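Local coordinates for ABC transporter, substrate binding protein (Aeropyrum pernix, PDB 3EAF), which probably captures a small solute between its two lobes and delivers it to an ABC-type membrane importer, at residues Q270-A275 with L288-G293; K22-G27 with A79-G84; N36-Y41 with A276-V281. One frame throughout, in Å; residues are numbered along the deposited sequence.

Contact 1 (Q270-A275 with L288-G293)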
loop_
_atom_site.group_PDB
_atom_site.type_symbol
_atom_site.label_atom_id
_atom_site.label_comp_id
_atom_site.label_asym_id
_atom_site.label_seq_id
_atom_site.Cartn_x
_atom_site.Cartn_y
_atom_site.Cartn_z
ATOM N N GLN A 270 14.654 -12.498 1.418
ATOM C CA GLN A 270 15.876 -13.057 0.823
ATOM C C GLN A 270 15.785 -13.191 -0.701
ATOM O O GLN A 270 16.799 -13.093 -1.399
ATOM C CB GLN A 270 16.262 -14.389 1.480
ATOM C CG GLN A 270 16.782 -14.235 2.911
ATOM C CD GLN A 270 17.917 -13.221 3.032
ATOM O OE1 GLN A 270 18.827 -13.184 2.210
ATOM N NE2 GLN A 270 17.858 -12.398 4.057
ATOM N N THR A 271 14.569 -13.412 -1.204
ATOM C CA THR A 271 14.298 -13.435 -2.642
ATOM C C THR A 271 14.582 -12.061 -3.270
ATOM O O THR A 271 15.201 -11.968 -4.333
ATOM C CB THR A 271 12.842 -13.893 -2.915
ATOM O OG1 THR A 271 12.685 -15.262 -2.504
ATOM C CG2 THR A 271 12.476 -13.766 -4.382
ATOM N N ILE A 272 14.136 -11.000 -2.596
ATOM C CA ILE A 272 14.398 -9.629 -3.035
ATOM C C ILE A 272 15.900 -9.307 -3.007
ATOM O O ILE A 272 16.429 -8.726 -3.951
ATOM C CB ILE A 272 13.561 -8.578 -2.232
ATOM C CG1 ILE A 272 12.061 -8.863 -2.409
ATOM C CG2 ILE A 272 13.907 -7.145 -2.689
ATOM C CD1 ILE A 272 11.110 -8.024 -1.545
ATOM N N PHE A 273 16.581 -9.699 -1.931
ATOM C CA PHE A 273 18.028 -9.509 -1.823
ATOM C C PHE A 273 18.811 -10.203 -2.938
ATOM O O PHE A 273 19.811 -9.664 -3.416
ATOM C CB PHE A 273 18.546 -9.951 -0.447
ATOM C CG PHE A 273 18.303 -8.936 0.635
ATOM C CD1 PHE A 273 18.690 -7.606 0.456
ATOM C CD2 PHE A 273 17.702 -9.301 1.829
ATOM C CE1 PHE A 273 18.472 -6.662 1.445
ATOM C CE2 PHE A 273 17.478 -8.353 2.832
ATOM C CZ PHE A 273 17.863 -7.036 2.636
ATOM N N GLU A 274 18.349 -11.381 -3.357
ATOM C CA GLU A 274 18.976 -12.078 -4.480
ATOM C C GLU A 274 18.724 -11.315 -5.785
ATOM O O GLU A 274 19.638 -11.157 -6.600
ATOM C CB GLU A 274 18.502 -13.533 -4.597
ATOM C CG GLU A 274 19.410 -14.375 -5.517
ATOM C CD GLU A 274 18.794 -15.689 -5.980
ATOM O OE1 GLU A 274 17.640 -15.992 -5.617
ATOM O OE2 GLU A 274 19.478 -16.425 -6.730
ATOM N N ALA A 275 17.491 -10.840 -5.968
ATOM C CA ALA A 275 17.136 -10.029 -7.135
ATOM C C ALA A 275 18.045 -8.810 -7.243
ATOM O O ALA A 275 18.570 -8.510 -8.319
ATOM C CB ALA A 275 15.668 -9.616 -7.080
ATOM N N LEU A 288 11.179 -1.074 2.611
ATOM C CA LEU A 288 9.743 -1.383 2.540
ATOM C C LEU A 288 9.091 -1.042 1.185
ATOM O O LEU A 288 8.273 -1.811 0.668
ATOM C CB LEU A 288 8.995 -0.672 3.673
ATOM C CG LEU A 288 7.466 -0.692 3.603
ATOM C CD1 LEU A 288 6.933 -2.114 3.809
ATOM C CD2 LEU A 288 6.866 0.288 4.608
ATOM N N ARG A 289 9.453 0.104 0.611
ATOM C CA ARG A 289 8.843 0.548 -0.653
ATOM C C ARG A 289 9.199 -0.402 -1.787
ATOM O O ARG A 289 8.352 -0.749 -2.610
ATOM C CB ARG A 289 9.261 1.985 -0.994
ATOM C CG ARG A 289 8.983 3.022 0.109
ATOM C CD ARG A 289 7.617 2.807 0.766
ATOM N NE ARG A 289 7.415 3.672 1.926
ATOM C CZ ARG A 289 6.367 3.608 2.735
ATOM N NH1 ARG A 289 5.413 2.706 2.527
ATOM N NH2 ARG A 289 6.272 4.453 3.753
ATOM N N VAL A 290 10.459 -0.829 -1.806
ATOM C CA VAL A 290 10.936 -1.858 -2.725
ATOM C C VAL A 290 10.143 -3.160 -2.545
ATOM O O VAL A 290 9.720 -3.771 -3.527
ATOM C CB VAL A 290 12.464 -2.091 -2.567
ATOM C CG1 VAL A 290 12.960 -3.210 -3.495
ATOM C CG2 VAL A 290 13.233 -0.797 -2.848
ATOM N N VAL A 291 9.922 -3.566 -1.297
ATOM C CA VAL A 291 9.096 -4.742 -1.019
ATOM C C VAL A 291 7.687 -4.586 -1.616
ATOM O O VAL A 291 7.171 -5.503 -2.246
ATOM C CB VAL A 291 9.007 -5.041 0.502
ATOM C CG1 VAL A 291 8.082 -6.225 0.768
ATOM C CG2 VAL A 291 10.400 -5.298 1.087
ATOM N N GLN A 292 7.084 -3.413 -1.436
ATOM C CA GLN A 292 5.709 -3.167 -1.876
ATOM C C GLN A 292 5.554 -3.312 -3.382
ATOM O O GLN A 292 4.540 -3.846 -3.860
ATOM C CB GLN A 292 5.212 -1.795 -1.394
ATOM C CG GLN A 292 5.041 -1.745 0.120
ATOM C CD GLN A 292 4.507 -0.432 0.627
ATOM O OE1 GLN A 292 5.269 0.431 1.034
ATOM N NE2 GLN A 292 3.192 -0.280 0.622
ATOM N N GLY A 293 6.564 -2.855 -4.119
ATOM C CA GLY A 293 6.611 -3.029 -5.574
ATOM C C GLY A 293 6.843 -4.471 -5.982
ATOM O O GLY A 293 6.153 -4.998 -6.854
#
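Ile272 is the residue of 270-275 that meets 288-293, spreading two methyl groups over two successive valines of helix 288-304. Its CG2 lies anti to the backbone N (chi1 -60°, measured to CG1) and comes within 4.1 Å of Val290 CG1, the two side chains sliding past one another in opposite directions. The longer branch continues extended, chi2 173°, so that Ile272 CD1 ends 3.9 Å from Val291 CG2, where the side chains cross at about a right angle. The same Ile272 CD1 lies 3.9 Å from Val291 CA and thus rests partly on backbone, in keeping with the 7.5 Å between Ile272 CA and Val291 CA. All three residues are buried. The pair belongs to the two-lobed periplasmic-binding-protein fold: after strand 251-255 of the seven-stranded sheet the chain crosses back to the lobe of the six-stranded sheet, where both helices pack with helix 18-38. Phe294, one turn beyond Val290, continues the apolar surface under Ile272 and meets Ala275 further along the first helix. On helix 288-304, Arg289 NH1 gives an in-plane bond of 2.7 Å to a lone pair of Gln292 OE1, while Arg289 NE pairs with Asp236.

Contact 2 (K22-G27 with A79-G84)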
loop_
_atom_site.group_PDB
_atom_site.type_symbol
_atom_site.label_atom_id
_atom_site.label_comp_id
_atom_site.label_asym_id
_atom_site.label_seq_id
_atom_site.Cartn_x
_atom_site.Cartn_y
_atom_site.Cartn_z
ATOM N N LYS A 22 9.172 6.042 -5.963
ATOM C CA LYS A 22 10.468 5.650 -6.531
ATOM C C LYS A 22 10.873 4.240 -6.099
ATOM O O LYS A 22 11.221 3.417 -6.934
ATOM C CB LYS A 22 11.559 6.645 -6.140
ATOM C CG LYS A 22 11.498 7.990 -6.853
ATOM C CD LYS A 22 12.619 8.898 -6.323
ATOM C CE LYS A 22 12.558 10.294 -6.922
ATOM N NZ LYS A 22 13.112 10.351 -8.320
ATOM N N GLY A 23 10.802 3.974 -4.794
ATOM C CA GLY A 23 11.129 2.659 -4.236
ATOM C C GLY A 23 10.217 1.573 -4.779
ATOM O O GLY A 23 10.678 0.499 -5.165
ATOM N N TYR A 24 8.919 1.854 -4.823
ATOM C CA TYR A 24 7.954 0.917 -5.393
ATOM C C TYR A 24 8.325 0.545 -6.837
ATOM O O TYR A 24 8.284 -0.632 -7.213
ATOM C CB TYR A 24 6.558 1.535 -5.346
ATOM C CG TYR A 24 5.447 0.731 -5.987
ATOM C CD1 TYR A 24 4.679 -0.157 -5.229
ATOM C CD2 TYR A 24 5.120 0.899 -7.337
ATOM C CE1 TYR A 24 3.639 -0.873 -5.799
ATOM C CE2 TYR A 24 4.074 0.180 -7.913
ATOM C CZ TYR A 24 3.339 -0.700 -7.139
ATOM O OH TYR A 24 2.301 -1.421 -7.704
ATOM N N SER A 25 8.666 1.552 -7.641
ATOM C CA SER A 25 9.062 1.322 -9.039
ATOM C C SER A 25 10.302 0.440 -9.144
ATOM O O SER A 25 10.342 -0.487 -9.954
ATOM C CB SER A 25 9.307 2.635 -9.777
ATOM O OG SER A 25 9.623 2.351 -11.128
ATOM N N LEU A 26 11.311 0.739 -8.328
ATOM C CA LEU A 26 12.517 -0.072 -8.260
ATOM C C LEU A 26 12.203 -1.526 -7.902
ATOM O O LEU A 26 12.747 -2.445 -8.518
ATOM C CB LEU A 26 13.526 0.523 -7.265
ATOM C CG LEU A 26 14.801 -0.277 -6.943
ATOM C CD1 LEU A 26 15.617 -0.652 -8.198
ATOM C CD2 LEU A 26 15.674 0.483 -5.943
ATOM N N GLY A 27 11.343 -1.734 -6.906
ATOM C CA GLY A 27 10.970 -3.087 -6.493
ATOM C C GLY A 27 10.209 -3.853 -7.557
ATOM O O GLY A 27 10.418 -5.050 -7.734
ATOM N N ALA A 79 -2.400 -7.317 -18.068
ATOM C CA ALA A 79 -2.295 -6.957 -16.660
ATOM C C ALA A 79 -1.561 -5.629 -16.517
ATOM O O ALA A 79 -0.736 -5.277 -17.359
ATOM C CB ALA A 79 -1.576 -8.063 -15.867
ATOM N N ILE A 80 -1.889 -4.893 -15.456
ATOM C CA ILE A 80 -1.202 -3.652 -15.113
ATOM C C ILE A 80 -0.849 -3.658 -13.636
ATOM O O ILE A 80 -1.687 -3.984 -12.781
ATOM C CB ILE A 80 -2.061 -2.394 -15.426
ATOM C CG1 ILE A 80 -2.276 -2.255 -16.936
ATOM C CG2 ILE A 80 -1.393 -1.122 -14.873
ATOM C CD1 ILE A 80 -3.416 -1.298 -17.322
ATOM N N ILE A 81 0.403 -3.311 -13.356
ATOM C CA ILE A 81 0.868 -3.055 -12.006
ATOM C C ILE A 81 0.762 -1.551 -11.823
ATOM O O ILE A 81 1.536 -0.788 -12.417
ATOM C CB ILE A 81 2.325 -3.553 -11.808
ATOM C CG1 ILE A 81 2.439 -5.054 -12.151
ATOM C CG2 ILE A 81 2.846 -3.224 -10.391
ATOM C CD1 ILE A 81 1.648 -6.006 -11.236
ATOM N N GLY A 82 -0.220 -1.127 -11.029
ATOM C CA GLY A 82 -0.591 0.282 -10.954
ATOM C C GLY A 82 -0.241 0.995 -9.663
ATOM O O GLY A 82 0.501 0.472 -8.827
ATOM N N TRP A 83 -0.804 2.193 -9.500
ATOM C CA TRP A 83 -0.394 3.093 -8.430
ATOM C C TRP A 83 -1.567 3.771 -7.680
ATOM O O TRP A 83 -2.118 3.188 -6.747
ATOM C CB TRP A 83 0.642 4.113 -8.951
ATOM C CG TRP A 83 1.175 5.035 -7.887
ATOM C CD1 TRP A 83 0.907 6.371 -7.741
ATOM C CD2 TRP A 83 2.046 4.679 -6.802
ATOM N NE1 TRP A 83 1.562 6.868 -6.631
ATOM C CE2 TRP A 83 2.271 5.850 -6.043
ATOM C CE3 TRP A 83 2.660 3.482 -6.402
ATOM C CZ2 TRP A 83 3.081 5.859 -4.899
ATOM C CZ3 TRP A 83 3.470 3.493 -5.264
ATOM C CH2 TRP A 83 3.666 4.675 -4.524
ATOM N N GLY A 84 -1.946 4.977 -8.091
ATOM C CA GLY A 84 -2.730 5.882 -7.232
ATOM C C GLY A 84 -4.184 5.510 -7.012
ATOM O O GLY A 84 -4.818 4.929 -7.889
#
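Tyr24 reaches from helix 18-38 to the C-terminal end of strand 79-82, where its ring meets Trp83 and its hydroxyl meets Ile81 and Gly82. The aromatic part is a T-shaped pair: the edge of the Trp83 six-membered ring points at one face of the Tyr24 ring, with centroids 5.0 Å apart and planes at 62°. Trp83 CZ3 is the leading atom, lying 3.5 Å from Tyr24 CG and offset toward the rim of the phenol, and Trp83 CE3 follows at 3.7 Å from Tyr24 CD2. Tyr24 holds CG anti to its own nitrogen (chi1 176°), which sends the ring away from the helix toward the strand.

Apolar packing adds Ile81, whose CG2 sits 4.1 Å from Tyr24 CZ; the same methyl lies close beside Tyr24 OH, at 3.3 Å.

Polar contacts concentrate at the phenol oxygen. Tyr24 OH donates a weak hydrogen bond of 2.8 Å to Gly82 O, and Asn296 of helix 288-304 is its stronger partner. With a phenylalanine here, Asn296 and the Gly82 carbonyl would probably lose their shared hydroxyl mate. Trp83 is tied through NE1 to Thr17.

Strand 79-82 is an inner strand of a parallel run in the six-stranded sheet, and Gly84 behind it is the N-cap of helix 85-98. Trp83 also meets Trp233 edge-to-face, consistent with a place beside the interlobe cleft where this family binds ligands; its side chain lies about 4 Å from a glycerol probably taken up from the crystallisation liquor. The chemistry is mixed: the buried hydroxyl is held by the Asn296 amide and more weakly by the Gly82 carbonyl, which probably steadies the far end of the phenol, while its face receives the indole edge, so Tyr24 probably helps set the orientation of Trp83.

Contact 3 (N36-Y41 with A276-V281)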
loop_
_atom_site.group_PDB
_atom_site.type_symbol
_atom_site.label_atom_id
_atom_site.label_comp_id
_atom_site.label_asym_id
_atom_site.label_seq_id
_atom_site.Cartn_x
_atom_site.Cartn_y
_atom_site.Cartn_z
ATOM N N ASN A 36 11.606 -13.176 -14.610
ATOM C CA ASN A 36 11.907 -13.441 -16.024
ATOM C C ASN A 36 13.135 -14.352 -16.168
ATOM O O ASN A 36 13.070 -15.400 -16.823
ATOM C CB ASN A 36 12.106 -12.137 -16.813
ATOM C CG ASN A 36 10.792 -11.548 -17.329
ATOM O OD1 ASN A 36 9.809 -12.261 -17.521
ATOM N ND2 ASN A 36 10.781 -10.240 -17.570
ATOM N N GLU A 37 14.227 -13.946 -15.521
ATOM C CA GLU A 37 15.512 -14.641 -15.575
ATOM C C GLU A 37 15.483 -16.019 -14.892
ATOM O O GLU A 37 16.054 -16.984 -15.410
ATOM C CB GLU A 37 16.604 -13.739 -14.963
ATOM C CG GLU A 37 18.017 -14.345 -14.857
ATOM C CD GLU A 37 18.713 -14.521 -16.196
ATOM O OE1 GLU A 37 18.430 -13.758 -17.149
ATOM O OE2 GLU A 37 19.566 -15.430 -16.297
ATOM N N LYS A 38 14.834 -16.108 -13.734
ATOM C CA LYS A 38 14.728 -17.387 -13.023
ATOM C C LYS A 38 13.842 -18.364 -13.797
ATOM O O LYS A 38 14.071 -19.574 -13.772
ATOM C CB LYS A 38 14.187 -17.192 -11.599
ATOM C CG LYS A 38 15.176 -16.558 -10.610
ATOM C CD LYS A 38 16.292 -17.513 -10.226
ATOM C CE LYS A 38 17.178 -16.917 -9.142
ATOM N NZ LYS A 38 18.413 -17.725 -8.893
ATOM N N GLY A 39 12.833 -17.832 -14.482
ATOM C CA GLY A 39 11.939 -18.648 -15.288
ATOM C C GLY A 39 10.541 -18.736 -14.714
ATOM O O GLY A 39 10.342 -19.248 -13.610
ATOM N N ILE A 40 9.570 -18.234 -15.471
ATOM C CA ILE A 40 8.163 -18.305 -15.082
ATOM C C ILE A 40 7.498 -19.382 -15.936
ATOM O O ILE A 40 7.554 -19.321 -17.165
ATOM C CB ILE A 40 7.429 -16.950 -15.298
ATOM C CG1 ILE A 40 8.142 -15.807 -14.565
ATOM C CG2 ILE A 40 5.969 -17.044 -14.837
ATOM C CD1 ILE A 40 8.035 -14.455 -15.276
ATOM N N TYR A 41 6.872 -20.362 -15.287
ATOM C CA TYR A 41 6.242 -21.467 -16.005
ATOM C C TYR A 41 4.770 -21.625 -15.660
ATOM O O TYR A 41 4.386 -21.576 -14.490
ATOM C CB TYR A 41 6.989 -22.784 -15.753
ATOM C CG TYR A 41 8.418 -22.739 -16.232
ATOM C CD1 TYR A 41 8.739 -23.038 -17.558
ATOM C CD2 TYR A 41 9.450 -22.370 -15.366
ATOM C CE1 TYR A 41 10.061 -22.984 -18.007
ATOM C CE2 TYR A 41 10.769 -22.312 -15.806
ATOM C CZ TYR A 41 11.064 -22.616 -17.125
ATOM O OH TYR A 41 12.371 -22.556 -17.557
ATOM N N ALA A 276 18.249 -8.137 -6.111
ATOM C CA ALA A 276 19.165 -7.005 -6.012
ATOM C C ALA A 276 20.603 -7.360 -6.427
ATOM O O ALA A 276 21.212 -6.638 -7.225
ATOM C CB ALA A 276 19.136 -6.426 -4.607
ATOM N N ARG A 277 21.137 -8.468 -5.908
ATOM C CA ARG A 277 22.501 -8.886 -6.264
ATOM C C ARG A 277 22.636 -9.154 -7.758
ATOM O O ARG A 277 23.610 -8.741 -8.372
ATOM C CB ARG A 277 22.959 -10.119 -5.472
ATOM C CG ARG A 277 23.237 -9.876 -3.991
ATOM C CD ARG A 277 23.879 -11.119 -3.322
ATOM N NE ARG A 277 23.005 -12.301 -3.349
ATOM C CZ ARG A 277 22.111 -12.608 -2.409
ATOM N NH1 ARG A 277 21.952 -11.831 -1.342
ATOM N NH2 ARG A 277 21.368 -13.700 -2.533
HETATM N N MSE A 278 21.652 -9.844 -8.329
HETATM C CA MSE A 278 21.658 -10.213 -9.750
HETATM C C MSE A 278 21.517 -9.015 -10.692
HETATM O O MSE A 278 21.889 -9.093 -11.867
HETATM C CB MSE A 278 20.554 -11.228 -10.038
HETATM C CG MSE A 278 20.802 -12.591 -9.422
HETATM SE SE MSE A 278 19.227 -13.731 -9.490
HETATM C CE MSE A 278 18.987 -13.845 -11.429
ATOM N N ASN A 279 20.989 -7.911 -10.170
ATOM C CA ASN A 279 20.765 -6.719 -10.974
ATOM C C ASN A 279 21.589 -5.495 -10.544
ATOM O O ASN A 279 21.285 -4.368 -10.915
ATOM C CB ASN A 279 19.264 -6.421 -11.048
ATOM C CG ASN A 279 18.503 -7.480 -11.837
ATOM O OD1 ASN A 279 18.463 -7.448 -13.064
ATOM N ND2 ASN A 279 17.895 -8.423 -11.129
ATOM N N GLY A 280 22.647 -5.735 -9.779
ATOM C CA GLY A 280 23.596 -4.687 -9.411
ATOM C C GLY A 280 23.007 -3.573 -8.565
ATOM O O GLY A 280 23.417 -2.415 -8.688
ATOM N N VAL A 281 22.042 -3.927 -7.715
ATOM C CA VAL A 281 21.431 -2.989 -6.770
ATOM C C VAL A 281 22.005 -3.230 -5.374
ATOM O O VAL A 281 21.964 -4.350 -4.857
ATOM C CB VAL A 281 19.876 -3.124 -6.746
ATOM C CG1 VAL A 281 19.266 -2.320 -5.605
ATOM C CG2 VAL A 281 19.276 -2.695 -8.081
#
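Ala276 O is gripped twice, by Val281 N at 2.9 Å and by Asn279 N at 3.2 Å, the two donors arriving from opposite faces of the carbonyl plane. The bond from Val281, five residues on, together with the weak one from Gly280 N to Arg277 O at 3.5 Å and the positive phi of Gly280, makes a Schellman motif that ends helix 267-278. Met278, present as selenomethionine, projects from the last turn toward the end of helix 18-38. Its selenium, atom SE, lies 3.8 Å from Lys38 CE, and its chain bends at chi3 (62°) to bring Met278 CE within 3.6 Å of Glu37 CG. Both approaches are oblique. They are van der Waals contacts of methylene, methyl and selenium, made at the surface by the aliphatic parts of two charged residues. Lys38 bends at chi2 and then runs extended, which brings its ammonium group to the carboxylate of Glu274 in a salt bridge across the same two helices. Met278 also touches Tyr34, one turn before Lys38. Beyond Gly39 comes a short, weakly bonded edge strand about 40-41, where Ile40 pairs with Val48 and packs on helix 288-304.

How the contacts relate
Contacts 1 and 2 are buried, whereas contact 3 lies at the surface, its centre about 24 Å from the centre of the chain. Helix 18-38 serves contacts 2 and 3, one near its start and the other at its end; helix 267-278 serves contacts 1 and 3. Helix 288-304 joins the first two directly, since Val290 CG1 lies 3.6 Å from Gly27 CA and Gly293 N lies 3.5 Å from Tyr24 CD1. Chemistry changes with position: purely aliphatic between the helices of contact 1, aromatic with a shared hydroxyl where contact 2 meets the sheet, and selenomethionine beside charged chains with a salt bridge nearby in contact 3.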